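Local coordinates for protein BlEst2 (Bacillus licheniformis, PDB 6WPX) that probably hydrolyses ester bonds as a lipase or esterase of the alpha/beta-hydrolase class, its C-terminal domain being autoinhibitory, at residues Leu165-Leu169 against Gly170-Asp174. Sequence-based numbering, arbitrary orientation.
Sequences LADIL and GQKND
Ala166 O receives Gln171 N at 3.3 Å, with the donor in the carbonyl plane and a C=O...N angle of 158°, while Gly170 N reaches Asp167 O at 3.0 Å. The second bond is less well directed, its donor standing 56° above the carbonyl plane. These two bonds back into the last turn, together with the positive phi of Gly170, define a Schellman motif closing helix 163-169. A water extends the cap: it donates to Ala166 O at 2.7 Å and accepts from Lys172 N at 3.1 Å, so this carbonyl is gripped twice and the next amide is satisfied too. Gln171 turns CG between its backbone N and carbonyl carbon (chi1 73°), folding the chain back over Ala166, where CG lies 3.7 Å from Ala166 CB. Its OE1 touches both Ala166 CA (3.3 Å) and Leu169 CD1 (3.4 Å), buried and without a polar partner in the model. With an alanine here the CG-CD-OE1 arm is gone, and a gap would probably open against Ala166 and Leu169 CD1. Lys172 NZ stays 4.3 Å from Asp167 OD1, beyond a salt bridge, and bonds instead to Tyr416 OH. Asn173 OD1 caps Val176 N at the start of helix 174-178, and residues 170-173 form the short link from helix 163-169; Leu165 and Ile168 rest on strand 377-386 and Gln171 touches Val348 and Phe349.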
ATOM      1  N   LEU A 165      -7.815   6.442  13.963  1.00 24.61           N
ATOM      2  CA  LEU A 165      -7.973   5.037  13.617  1.00 24.32           C
ATOM      3  C   LEU A 165      -6.663   4.249  13.674  1.00 30.46           C
ATOM      4  O   LEU A 165      -6.643   3.156  14.240  1.00 29.41           O
ATOM      5  CB  LEU A 165      -8.654   4.851  12.242  1.00 22.77           C
ATOM      6  CG  LEU A 165      -8.907   3.418  11.817  1.00 25.89           C
ATOM      7  CD1 LEU A 165      -9.916   2.726  12.751  1.00 26.03           C
ATOM      8  CD2 LEU A 165      -9.363   3.358  10.352  1.00 25.84           C
ATOM      9  N   ALA A 166      -5.586   4.792  13.079  1.00 29.72           N
ATOM     10  CA  ALA A 166      -4.282   4.136  13.063  1.00 31.08           C
ATOM     11  C   ALA A 166      -3.773   3.822  14.476  1.00 39.02           C
ATOM     12  O   ALA A 166      -3.211   2.747  14.690  1.00 41.07           O
ATOM     13  CB  ALA A 166      -3.274   4.979  12.314  1.00 31.53           C
ATOM     14  N   ASP A 167      -4.031   4.712  15.432  1.00 36.52           N
ATOM     15  CA  ASP A 167      -3.619   4.527  16.818  1.00 39.30           C
ATOM     16  C   ASP A 167      -4.254   3.271  17.476  1.00 46.79           C
ATOM     17  O   ASP A 167      -3.501   2.332  17.783  1.00 47.79           O
ATOM     18  CB  ASP A 167      -3.856   5.809  17.637  1.00 41.93           C
ATOM     19  CG  ASP A 167      -2.842   6.926  17.374  1.00 56.50           C
ATOM     20  OD1 ASP A 167      -1.885   6.695  16.593  1.00 57.26           O
ATOM     21  OD2 ASP A 167      -3.014   8.035  17.935  1.00 62.40           O
ATOM     22  N   ILE A 168      -5.612   3.192  17.589  1.00 43.03           N
ATOM     23  CA  ILE A 168      -6.245   2.026  18.223  1.00 43.66           C
ATOM     24  C   ILE A 168      -6.124   0.731  17.385  1.00 47.06           C
ATOM     25  O   ILE A 168      -6.202  -0.350  17.974  1.00 48.04           O
ATOM     26  CB  ILE A 168      -7.679   2.233  18.731  1.00 47.30           C
ATOM     27  CG1 ILE A 168      -8.582   2.875  17.669  1.00 46.20           C
ATOM     28  CG2 ILE A 168      -7.670   3.014  20.060  1.00 50.42           C
ATOM     29  CD1 ILE A 168      -9.965   2.996  18.126  1.00 53.97           C
ATOM     30  N   LEU A 169      -5.869   0.812  16.065  1.00 40.65           N
ATOM     31  CA  LEU A 169      -5.649  -0.420  15.297  1.00 39.43           C
ATOM     32  C   LEU A 169      -4.230  -1.003  15.560  1.00 42.75           C
ATOM     33  O   LEU A 169      -3.985  -2.183  15.280  1.00 40.94           O
ATOM     34  CB  LEU A 169      -5.892  -0.225  13.782  1.00 37.88           C
ATOM     35  CG  LEU A 169      -7.349  -0.010  13.298  1.00 41.09           C
ATOM     36  CD1 LEU A 169      -7.450  -0.171  11.763  1.00 40.06           C
ATOM     37  CD2 LEU A 169      -8.326  -0.975  13.958  1.00 41.38           C
ATOM     38  N   GLY A 170      -3.332  -0.174  16.113  1.00 40.08           N
ATOM     39  CA  GLY A 170      -1.931  -0.519  16.362  1.00 39.62           C
ATOM     40  C   GLY A 170      -1.201  -0.732  15.056  1.00 41.74           C
ATOM     41  O   GLY A 170      -0.270  -1.533  14.982  1.00 41.89           O
ATOM     42  N   GLN A 171      -1.662  -0.053  13.991  1.00 37.64           N
ATOM     43  CA  GLN A 171      -1.083  -0.217  12.658  1.00 36.87           C
ATOM     44  C   GLN A 171       0.167   0.626  12.465  1.00 38.76           C
ATOM     45  O   GLN A 171       0.791   0.549  11.409  1.00 40.14           O
ATOM     46  CB  GLN A 171      -2.129   0.011  11.537  1.00 37.80           C
ATOM     47  CG  GLN A 171      -2.545   1.458  11.317  1.00 58.47           C
ATOM     48  CD  GLN A 171      -3.691   1.580  10.348  1.00 81.49           C
ATOM     49  OE1 GLN A 171      -4.836   1.819  10.735  1.00 78.91           O
ATOM     50  NE2 GLN A 171      -3.414   1.422   9.064  1.00 72.73           N
ATOM     51  N   LYS A 172       0.522   1.453  13.446  1.00 31.32           N
ATOM     52  CA  LYS A 172       1.746   2.202  13.306  1.00 30.10           C
ATOM     53  C   LYS A 172       2.836   1.412  13.984  1.00 34.29           C
ATOM     54  O   LYS A 172       2.804   1.168  15.196  1.00 35.98           O
ATOM     55  CB  LYS A 172       1.654   3.641  13.817  1.00 31.57           C
ATOM     56  CG  LYS A 172       0.820   4.553  12.919  1.00 26.56           C
ATOM     57  CD  LYS A 172       0.661   5.940  13.545  1.00 28.01           C
ATOM     58  CE  LYS A 172       0.367   6.974  12.483  1.00 27.57           C
ATOM     59  NZ  LYS A 172      -0.083   8.267  13.066  1.00 35.91           N
ATOM     60  N   ASN A 173       3.738   0.907  13.164  1.00 26.72           N
ATOM     61  CA  ASN A 173       4.899   0.173  13.612  1.00 26.06           C
ATOM     62  C   ASN A 173       5.952   0.448  12.559  1.00 28.43           C
ATOM     63  O   ASN A 173       5.654   1.085  11.546  1.00 26.27           O
ATOM     64  CB  ASN A 173       4.598  -1.328  13.801  1.00 25.87           C
ATOM     65  CG  ASN A 173       4.034  -2.021  12.574  1.00 37.65           C
ATOM     66  OD1 ASN A 173       4.530  -1.876  11.473  1.00 29.91           O
ATOM     67  ND2 ASN A 173       3.005  -2.820  12.739  1.00 25.09           N
ATOM     68  N   ASP A 174       7.180   0.000  12.813  1.00 24.62           N
ATOM     69  CA  ASP A 174       8.310   0.224  11.942  1.00 23.21           C
ATOM     70  C   ASP A 174       8.092  -0.328  10.544  1.00 23.88           C
ATOM     71  O   ASP A 174       8.579   0.295   9.605  1.00 23.46           O
ATOM     72  CB  ASP A 174       9.555  -0.405  12.549  1.00 24.35           C
ATOM     73  CG  ASP A 174      10.143   0.326  13.746  1.00 28.41           C
ATOM     74  OD1 ASP A 174       9.624   1.405  14.098  1.00 24.02           O
ATOM     75  OD2 ASP A 174      11.170  -0.146  14.278  1.00 32.81           O
TER
HETATM   76  O   HOH W   1      -0.809   2.785  15.911  1.00 38.90           O